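Local coordinates for protein thiosulfate sulfurtransferase (Pseudomonas aeruginosa, PDB 1YT8) that probably transfers sulfur from thiosulfate to cyanide as a thiosulfate sulfurtransferase built from rhodanese-like domains, at residues F119-E124 / A194-S199; F109-V114 / L508-G513; T203-N208 / A339-Q344. All coordinates share one frame; numbering follows the deposited sequence.

Interaction 1: F119-E124 / A194-S199; sequences FGELVE and AGRTRS. With SO3 (sulfite ion), chain B.
Arg196 reaches from the anion-binding loop to Glu121 and Glu124, acids one helical turn apart on helix 114-127. Its CB passes 4.0 Å from Glu121 OE2, and CD keeps alongside the same oxygen. A turn at chi3 (52°) then brings the guanidinium round to lie side-on to the Glu121 carboxylate. NE gives its hydrogen to Glu121 OE2 at 2.9 Å, and NH2 bonds Glu121 OE1; each oxygen is met on its syn side, the two flat groups being 33° apart. NH2 also donates to Glu124 OE1 at 2.7 Å; the oxygen lies in the guanidinium plane, whereas NH2 comes from above the Glu124 carboxylate, 46° out of its plane. NH1 is satisfied by Asn220 and by a water that bonds Glu124 OE2.

The loop behind this side chain follows Cys193 and leads into helix 197-208, as the active-site loop of rhodanese domains does. Amides of the loop and of the helix's first turn converge on a sulfite ion: Ala194 N (2.8 Å) and Gly195 N on sulfite O1, Arg198 N (2.7 Å) on O3, and Arg196 N, weakly, on O2. Arg198 clasps the ion from the side, its NE 3.0 Å from sulfite O3 and its NH2 on O1, while its NH1 pairs with Glu157. A water bridges Thr197 OG1 to Glu121 OE2, 2.8 Å from the latter.

Interaction 2: F109-V114 / L508-G513; sequences FRDVNV and LDWEFG
The indole of Trp510 takes Asp111 onto one face and Val114 at its edge. Asp111 CB stands 3.7 Å from the centroid of the six-membered ring, 21° off the normal, which meets the geometry of a CH-pi contact. The carboxylate beyond it runs nearly level with the indole, the two planes 16° apart. On the same side of the indole plane, but at the pyrrole end, Arg110 CG comes within 3.4 Å of Trp510 NE1; a chi1 of 57° sets that methylene between the backbone N and carbonyl carbon, and the guanidinium beyond stands almost perpendicular to the ring. At the rim, Val114 CG2 is 4.1 Å from Trp510 CZ2.

Polar links between the segments run through water. Trp510 NE1 donates in the ring plane to a water 2.9 Å away, which also accepts from Arg110 N at 3.1 Å. The carbonyl fares differently: Arg110 O is 3.2 Å from Trp510 CZ2, is buried by the contact and has no hydrogen-bond partner in the model. Asp111 OD1 receives Val112 N at 2.7 Å and also pairs with Lys117, while OD2 bonds Tyr490, so both carboxylate oxygens of the acid against the indole have partners.

Segment 109-114 is the last part of the link from helix 97-103, tied by backbone bonds to His39 and Ala36, and enters helix 114-127 at Val114. Trp510, near the end of helix 501-512, packs against this link and also touches Lys117 of helix 114-127 and Gln517 of helix 514-521.

Interaction 3: T203-N208 / A339-Q344; sequences TQSLLN and ASWLAQ
Trp341 points the edge of its indole at helix 197-208, where Ser205 takes up the N-H and Gln204 meets the benzo corner. Trp341 NE1 donates to Ser205 OG at 2.7 Å with an angle of 149°, the hydroxyl oxygen lying close to the ring plane. Ser205 holds OG opposite its carbonyl carbon and beside its backbone N (chi1 -70°), from where it meets both the indole N-H and Ile201 O, one turn earlier in the helix; this second bond is consistent with a fixed Ser205 rotamer. Further round the rim, Gln204 CG sits 3.8 Å from Trp341 CH2, close to the ring plane. Asn208 approaches obliquely, its ND2 3.8 Å from Trp341 CH2 and its amide plane turned 26° from the indole.

The two helices occupy matching positions in successive rhodanese-like domains. Helix 197-208 is the crossover between parallel strands 188-192 and 215-218, and helix 334-344 that between strands 324-328 and 348-352. The axes of the two segments pass 12.0 Å apart, a separation wide enough for an indole to bridge.

Above the Trp341 ring lies a water, 3.1 Å from its plane and over its centre. It is gripped by three side chains: Ser340 OG receives its hydrogen at 2.8 Å, while Asn208 ND2 and Gln344 NE2 donate to it. The Gln344 amide is steadied by a bond from NE2 to Ser340 O, 2.9 Å long, reaching that oxygen from the face opposite Gln344 N. A second water runs from Asn208 ND2 to Gln344 OE1, which also accepts from Ile529 N, and Asn208 OD1 takes Arg127 of helix 114-127.

Overall arrangement
Helix 114-127 and its preceding loop connect all three sites. Interaction 1, which holds the sulfite, lies between the others, its centre 11 Å from that of interaction 2 and 12 Å from that of interaction 3. Towards interaction 2, Glu511 is the go-between: its OE1 packs 3.4 Å from Arg196 CD, and Leu508 CD2 touches the same methylene. Towards interaction 3, Phe119 CE2 lies 3.5 Å from Trp341 CE3, and Val123 packs on Gln204; helix 197-208 serves both contacts, the loop before it and Arg198 in its first turn binding the sulfite, its later turns meeting Trp341. Interactions 2 and 3 do not touch, their nearest atoms being about 11 Å apart.

Interaction 1: F119-E124 / A194-S199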
loop_
_atom_site.group_PDB
_atom_site.type_symbol
_atom_site.label_atom_id
_atom_site.label_comp_id
_atom_site.label_asym_id
_atom_site.label_seq_id
_atom_site.Cartn_x
_atom_site.Cartn_y
_atom_site.Cartn_z
ATOM N N PHE A 119 12.207 6.917 5.948
ATOM C CA PHE A 119 13.319 6.995 5.006
ATOM C C PHE A 119 13.302 8.349 4.298
ATOM O O PHE A 119 14.349 8.950 4.068
ATOM C CB PHE A 119 13.238 5.886 3.952
ATOM C CG PHE A 119 14.289 6.010 2.878
ATOM C CD1 PHE A 119 15.631 5.780 3.170
ATOM C CD2 PHE A 119 13.943 6.405 1.590
ATOM C CE1 PHE A 119 16.621 5.944 2.193
ATOM C CE2 PHE A 119 14.923 6.574 0.605
ATOM C CZ PHE A 119 16.269 6.341 0.912
ATOM N N GLY A 120 12.109 8.823 3.951
ATOM C CA GLY A 120 11.999 10.106 3.281
ATOM C C GLY A 120 12.598 11.226 4.113
ATOM O O GLY A 120 13.286 12.112 3.591
ATOM N N GLU A 121 12.343 11.188 5.415
ATOM C CA GLU A 121 12.873 12.205 6.308
ATOM C C GLU A 121 14.393 12.088 6.393
ATOM O O GLU A 121 15.087 13.098 6.508
ATOM C CB GLU A 121 12.252 12.073 7.702
ATOM C CG GLU A 121 10.747 12.372 7.759
ATOM C CD GLU A 121 10.386 13.745 7.204
ATOM O OE1 GLU A 121 11.141 14.713 7.455
ATOM O OE2 GLU A 121 9.338 13.861 6.529
ATOM N N LEU A 122 14.900 10.858 6.337
ATOM C CA LEU A 122 16.344 10.615 6.389
ATOM C C LEU A 122 17.027 11.223 5.165
ATOM O O LEU A 122 18.126 11.784 5.268
ATOM C CB LEU A 122 16.635 9.112 6.443
ATOM C CG LEU A 122 18.108 8.706 6.583
ATOM C CD1 LEU A 122 18.653 9.211 7.923
ATOM C CD2 LEU A 122 18.234 7.193 6.507
ATOM N N VAL A 123 16.380 11.104 4.008
ATOM C CA VAL A 123 16.927 11.664 2.780
ATOM C C VAL A 123 17.080 13.181 2.915
ATOM O O VAL A 123 18.146 13.725 2.607
ATOM C CB VAL A 123 16.036 11.317 1.551
ATOM C CG1 VAL A 123 16.525 12.060 0.311
ATOM C CG2 VAL A 123 16.081 9.808 1.286
ATOM N N GLU A 124 16.038 13.868 3.387
ATOM C CA GLU A 124 16.132 15.319 3.539
ATOM C C GLU A 124 17.188 15.690 4.570
ATOM O O GLU A 124 17.944 16.645 4.383
ATOM C CB GLU A 124 14.796 15.940 3.969
ATOM C CG GLU A 124 14.831 17.472 3.916
ATOM C CD GLU A 124 13.550 18.130 4.394
ATOM O OE1 GLU A 124 13.293 18.125 5.616
ATOM O OE2 GLU A 124 12.799 18.650 3.545
ATOM N N ALA A 194 0.867 15.180 -0.684
ATOM C CA ALA A 194 -0.065 15.678 0.317
ATOM C C ALA A 194 0.669 16.177 1.552
ATOM O O ALA A 194 0.307 17.194 2.145
ATOM C CB ALA A 194 -1.054 14.584 0.698
ATOM N N GLY A 195 1.705 15.441 1.934
ATOM C CA GLY A 195 2.491 15.817 3.089
ATOM C C GLY A 195 3.898 16.190 2.673
ATOM O O GLY A 195 4.117 17.247 2.072
ATOM N N ARG A 196 4.847 15.303 2.962
ATOM C CA ARG A 196 6.252 15.545 2.656
ATOM C C ARG A 196 6.972 14.421 1.910
ATOM O O ARG A 196 7.731 14.674 0.978
ATOM C CB ARG A 196 7.025 15.786 3.958
ATOM C CG ARG A 196 6.578 16.982 4.778
ATOM C CD ARG A 196 7.110 16.880 6.204
ATOM N NE ARG A 196 8.549 16.642 6.245
ATOM C CZ ARG A 196 9.473 17.543 5.931
ATOM N NH1 ARG A 196 9.114 18.762 5.548
ATOM N NH2 ARG A 196 10.761 17.222 6.005
ATOM N N THR A 197 6.725 13.182 2.321
ATOM C CA THR A 197 7.443 12.037 1.766
ATOM C C THR A 197 7.691 11.951 0.273
ATOM O O THR A 197 8.840 12.002 -0.161
ATOM C CB THR A 197 6.812 10.716 2.219
ATOM O OG1 THR A 197 6.559 10.776 3.628
ATOM C CG2 THR A 197 7.771 9.557 1.938
ATOM N N ARG A 198 6.636 11.799 -0.519
ATOM C CA ARG A 198 6.824 11.688 -1.959
ATOM C C ARG A 198 7.416 12.941 -2.604
ATOM O O ARG A 198 8.047 12.851 -3.658
ATOM C CB ARG A 198 5.505 11.274 -2.625
ATOM C CG ARG A 198 5.202 9.782 -2.420
ATOM C CD ARG A 198 3.767 9.398 -2.783
ATOM N NE ARG A 198 2.799 9.998 -1.870
ATOM C CZ ARG A 198 1.488 9.773 -1.905
ATOM N NH1 ARG A 198 0.967 8.953 -2.811
ATOM N NH2 ARG A 198 0.693 10.384 -1.042
ATOM N N SER A 199 7.243 14.103 -1.976
ATOM C CA SER A 199 7.811 15.330 -2.537
ATOM C C SER A 199 9.324 15.345 -2.330
ATOM O O SER A 199 10.068 15.833 -3.184
ATOM C CB SER A 199 7.178 16.585 -1.912
ATOM O OG SER A 199 7.625 16.811 -0.582
HETATM S S SO3 B . 3.224 12.777 0.765
HETATM O O1 SO3 B . 1.837 12.769 0.246
HETATM O O2 SO3 B . 3.239 12.844 2.242
HETATM O O3 SO3 B . 4.015 11.615 0.277
HETATM O O HOH W 1 8.594 11.627 4.969
HETATM O O HOH W 2 11.238 20.591 4.876
#

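Interaction 2: F109-V114 / L508-G513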
loop_
_atom_site.group_PDB
_atom_site.type_symbol
_atom_site.label_atom_id
_atom_site.label_comp_id
_atom_site.label_asym_id
_atom_site.label_seq_id
_atom_site.Cartn_x
_atom_site.Cartn_y
_atom_site.Cartn_z
ATOM N N PHE A 109 6.013 2.571 16.433
ATOM C CA PHE A 109 5.648 3.660 15.534
ATOM C C PHE A 109 4.153 3.711 15.265
ATOM O O PHE A 109 3.469 2.690 15.316
ATOM C CB PHE A 109 6.355 3.475 14.187
ATOM C CG PHE A 109 7.855 3.537 14.261
ATOM C CD1 PHE A 109 8.531 4.693 13.888
ATOM C CD2 PHE A 109 8.594 2.430 14.668
ATOM C CE1 PHE A 109 9.925 4.750 13.914
ATOM C CE2 PHE A 109 9.991 2.472 14.702
ATOM C CZ PHE A 109 10.659 3.636 14.322
ATOM N N ARG A 110 3.643 4.901 14.972
ATOM C CA ARG A 110 2.233 5.022 14.634
ATOM C C ARG A 110 2.166 5.300 13.138
ATOM O O ARG A 110 3.205 5.403 12.475
ATOM C CB ARG A 110 1.551 6.150 15.416
ATOM C CG ARG A 110 2.181 7.512 15.242
ATOM C CD ARG A 110 1.256 8.616 15.750
ATOM N NE ARG A 110 0.087 8.784 14.890
ATOM C CZ ARG A 110 -1.118 8.278 15.137
ATOM N NH1 ARG A 110 -1.338 7.560 16.233
ATOM N NH2 ARG A 110 -2.107 8.484 14.277
ATOM N N ASP A 111 0.944 5.411 12.622
ATOM C CA ASP A 111 0.667 5.663 11.208
ATOM C C ASP A 111 0.958 4.443 10.333
ATOM O O ASP A 111 1.144 3.338 10.847
ATOM C CB ASP A 111 1.456 6.881 10.704
ATOM C CG ASP A 111 0.669 7.701 9.694
ATOM O OD1 ASP A 111 0.603 7.310 8.510
ATOM O OD2 ASP A 111 0.093 8.733 10.092
ATOM N N VAL A 112 0.981 4.644 9.015
ATOM C CA VAL A 112 1.228 3.549 8.073
ATOM C C VAL A 112 2.405 3.827 7.132
ATOM O O VAL A 112 2.811 4.977 6.964
ATOM C CB VAL A 112 -0.034 3.264 7.218
ATOM C CG1 VAL A 112 -1.199 2.882 8.117
ATOM C CG2 VAL A 112 -0.393 4.498 6.384
ATOM N N ASN A 113 2.938 2.764 6.526
ATOM C CA ASN A 113 4.071 2.847 5.594
ATOM C C ASN A 113 5.218 3.625 6.243
ATOM O O ASN A 113 5.871 4.460 5.608
ATOM C CB ASN A 113 3.640 3.540 4.294
ATOM C CG ASN A 113 2.341 2.976 3.728
ATOM O OD1 ASN A 113 1.421 3.729 3.412
ATOM N ND2 ASN A 113 2.263 1.653 3.593
ATOM N N VAL A 114 5.471 3.315 7.510
ATOM C CA VAL A 114 6.495 4.002 8.288
ATOM C C VAL A 114 7.924 3.904 7.751
ATOM O O VAL A 114 8.635 4.910 7.711
ATOM C CB VAL A 114 6.435 3.545 9.762
ATOM C CG1 VAL A 114 7.455 4.309 10.600
ATOM C CG2 VAL A 114 5.028 3.797 10.304
ATOM N N LEU A 508 2.471 16.248 10.384
ATOM C CA LEU A 508 3.775 16.833 10.084
ATOM C C LEU A 508 4.703 16.715 11.291
ATOM O O LEU A 508 5.886 16.388 11.150
ATOM C CB LEU A 508 3.618 18.307 9.695
ATOM C CG LEU A 508 2.775 18.616 8.453
ATOM C CD1 LEU A 508 2.717 20.126 8.256
ATOM C CD2 LEU A 508 3.372 17.935 7.219
ATOM N N ASP A 509 4.164 16.984 12.478
ATOM C CA ASP A 509 4.957 16.897 13.698
ATOM C C ASP A 509 5.449 15.470 13.894
ATOM O O ASP A 509 6.570 15.249 14.348
ATOM C CB ASP A 509 4.143 17.322 14.924
ATOM C CG ASP A 509 3.732 18.780 14.882
ATOM O OD1 ASP A 509 4.465 19.597 14.292
ATOM O OD2 ASP A 509 2.675 19.112 15.458
ATOM N N TRP A 510 4.602 14.501 13.556
ATOM C CA TRP A 510 4.979 13.102 13.686
ATOM C C TRP A 510 6.163 12.794 12.765
ATOM O O TRP A 510 7.136 12.168 13.185
ATOM C CB TRP A 510 3.793 12.193 13.345
ATOM C CG TRP A 510 4.184 10.760 13.142
ATOM C CD1 TRP A 510 4.599 9.874 14.096
ATOM C CD2 TRP A 510 4.245 10.064 11.892
ATOM N NE1 TRP A 510 4.917 8.669 13.517
ATOM C CE2 TRP A 510 4.709 8.758 12.164
ATOM C CE3 TRP A 510 3.953 10.420 10.568
ATOM C CZ2 TRP A 510 4.892 7.804 11.159
ATOM C CZ3 TRP A 510 4.135 9.470 9.565
ATOM C CH2 TRP A 510 4.600 8.175 9.869
ATOM N N GLU A 511 6.091 13.240 11.515
ATOM C CA GLU A 511 7.185 12.983 10.581
ATOM C C GLU A 511 8.474 13.664 11.037
ATOM O O GLU A 511 9.569 13.145 10.815
ATOM C CB GLU A 511 6.801 13.426 9.161
ATOM C CG GLU A 511 5.629 12.624 8.587
ATOM C CD GLU A 511 5.372 12.877 7.109
ATOM O OE1 GLU A 511 5.314 14.054 6.696
ATOM O OE2 GLU A 511 5.209 11.892 6.359
ATOM N N PHE A 512 8.337 14.810 11.698
ATOM C CA PHE A 512 9.486 15.563 12.204
ATOM C C PHE A 512 10.308 14.749 13.206
ATOM O O PHE A 512 11.504 14.994 13.388
ATOM C CB PHE A 512 9.001 16.849 12.881
ATOM C CG PHE A 512 10.114 17.754 13.360
ATOM C CD1 PHE A 512 10.805 18.566 12.465
ATOM C CD2 PHE A 512 10.467 17.792 14.708
ATOM C CE1 PHE A 512 11.835 19.408 12.906
ATOM C CE2 PHE A 512 11.495 18.628 15.160
ATOM C CZ PHE A 512 12.179 19.437 14.255
ATOM N N GLY A 513 9.673 13.782 13.860
ATOM C CA GLY A 513 10.389 12.982 14.840
ATOM C C GLY A 513 10.831 11.601 14.387
ATOM O O GLY A 513 11.394 10.845 15.181
HETATM O O HOH W 3 5.837 6.940 15.637
#

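Interaction 3: T203-N208 / A339-Q344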
loop_
_atom_site.group_PDB
_atom_site.type_symbol
_atom_site.label_atom_id
_atom_site.label_comp_id
_atom_site.label_asym_id
_atom_site.label_seq_id
_atom_site.Cartn_x
_atom_site.Cartn_y
_atom_site.Cartn_z
ATOM N N THR A 203 11.830 15.132 -5.450
ATOM C CA THR A 203 12.784 16.214 -5.657
ATOM C C THR A 203 14.200 15.653 -5.695
ATOM O O THR A 203 14.981 15.987 -6.584
ATOM C CB THR A 203 12.683 17.267 -4.539
ATOM O OG1 THR A 203 11.373 17.846 -4.550
ATOM C CG2 THR A 203 13.716 18.372 -4.742
ATOM N N GLN A 204 14.522 14.784 -4.744
ATOM C CA GLN A 204 15.859 14.212 -4.699
ATOM C C GLN A 204 16.106 13.290 -5.896
ATOM O O GLN A 204 17.243 13.148 -6.342
ATOM C CB GLN A 204 16.089 13.472 -3.373
ATOM C CG GLN A 204 17.575 13.184 -3.102
ATOM C CD GLN A 204 18.432 14.452 -3.090
ATOM O OE1 GLN A 204 19.483 14.515 -3.736
ATOM N NE2 GLN A 204 17.991 15.460 -2.350
ATOM N N SER A 205 15.050 12.671 -6.423
ATOM C CA SER A 205 15.199 11.802 -7.596
ATOM C C SER A 205 15.722 12.630 -8.768
ATOM O O SER A 205 16.642 12.220 -9.481
ATOM C CB SER A 205 13.855 11.188 -8.011
ATOM O OG SER A 205 13.397 10.228 -7.082
ATOM N N LEU A 206 15.114 13.796 -8.964
ATOM C CA LEU A 206 15.498 14.693 -10.048
ATOM C C LEU A 206 16.917 15.223 -9.870
ATOM O O LEU A 206 17.652 15.386 -10.846
ATOM C CB LEU A 206 14.498 15.854 -10.147
ATOM C CG LEU A 206 13.084 15.455 -10.586
ATOM C CD1 LEU A 206 12.153 16.657 -10.481
ATOM C CD2 LEU A 206 13.117 14.922 -12.014
ATOM N N LEU A 207 17.304 15.497 -8.629
ATOM C CA LEU A 207 18.647 15.993 -8.359
ATOM C C LEU A 207 19.656 14.881 -8.603
ATOM O O LEU A 207 20.697 15.107 -9.216
ATOM C CB LEU A 207 18.757 16.482 -6.916
ATOM C CG LEU A 207 17.924 17.726 -6.605
ATOM C CD1 LEU A 207 17.917 17.999 -5.110
ATOM C CD2 LEU A 207 18.499 18.905 -7.380
ATOM N N ASN A 208 19.345 13.677 -8.123
ATOM C CA ASN A 208 20.235 12.533 -8.311
ATOM C C ASN A 208 20.411 12.216 -9.797
ATOM O O ASN A 208 21.491 11.804 -10.234
ATOM C CB ASN A 208 19.691 11.305 -7.566
ATOM C CG ASN A 208 19.907 11.391 -6.062
ATOM O OD1 ASN A 208 20.478 12.360 -5.560
ATOM N ND2 ASN A 208 19.457 10.369 -5.337
ATOM N N ALA A 339 14.343 1.354 -8.077
ATOM C CA ALA A 339 15.286 0.412 -7.480
ATOM C C ALA A 339 16.334 1.147 -6.643
ATOM O O ALA A 339 16.712 0.684 -5.565
ATOM C CB ALA A 339 15.969 -0.411 -8.570
ATOM N N SER A 340 16.797 2.300 -7.122
ATOM C CA SER A 340 17.804 3.045 -6.371
ATOM C C SER A 340 17.270 3.418 -4.986
ATOM O O SER A 340 18.010 3.397 -4.005
ATOM C CB SER A 340 18.253 4.306 -7.136
ATOM O OG SER A 340 17.277 5.333 -7.122
ATOM N N TRP A 341 15.983 3.747 -4.905
ATOM C CA TRP A 341 15.381 4.101 -3.624
ATOM C C TRP A 341 15.197 2.870 -2.732
ATOM O O TRP A 341 15.467 2.916 -1.531
ATOM C CB TRP A 341 14.038 4.813 -3.852
ATOM C CG TRP A 341 14.218 6.203 -4.393
ATOM C CD1 TRP A 341 13.673 6.721 -5.536
ATOM C CD2 TRP A 341 15.029 7.240 -3.828
ATOM N NE1 TRP A 341 14.101 8.021 -5.717
ATOM C CE2 TRP A 341 14.932 8.361 -4.681
ATOM C CE3 TRP A 341 15.831 7.329 -2.678
ATOM C CZ2 TRP A 341 15.609 9.561 -4.422
ATOM C CZ3 TRP A 341 16.506 8.522 -2.420
ATOM C CH2 TRP A 341 16.389 9.622 -3.290
ATOM N N LEU A 342 14.744 1.766 -3.320
ATOM C CA LEU A 342 14.554 0.529 -2.562
ATOM C C LEU A 342 15.901 0.028 -2.018
ATOM O O LEU A 342 15.977 -0.522 -0.918
ATOM C CB LEU A 342 13.897 -0.532 -3.462
ATOM C CG LEU A 342 12.441 -0.215 -3.833
ATOM C CD1 LEU A 342 11.997 -1.042 -5.033
ATOM C CD2 LEU A 342 11.549 -0.472 -2.631
ATOM N N ALA A 343 16.963 0.227 -2.794
ATOM C CA ALA A 343 18.301 -0.184 -2.378
ATOM C C ALA A 343 18.729 0.636 -1.160
ATOM O O ALA A 343 19.308 0.106 -0.207
ATOM C CB ALA A 343 19.289 0.022 -3.526
ATOM N N GLN A 344 18.427 1.929 -1.192
ATOM C CA GLN A 344 18.778 2.824 -0.099
ATOM C C GLN A 344 17.956 2.518 1.145
ATOM O O GLN A 344 18.345 2.858 2.263
ATOM C CB GLN A 344 18.611 4.280 -0.550
ATOM C CG GLN A 344 19.700 4.687 -1.554
ATOM C CD GLN A 344 19.474 6.041 -2.199
ATOM O OE1 GLN A 344 19.705 7.085 -1.592
ATOM N NE2 GLN A 344 19.025 6.026 -3.444
HETATM O O HOH W 4 17.941 7.674 -5.738
HETATM O O HOH W 5 19.917 9.909 -2.336
#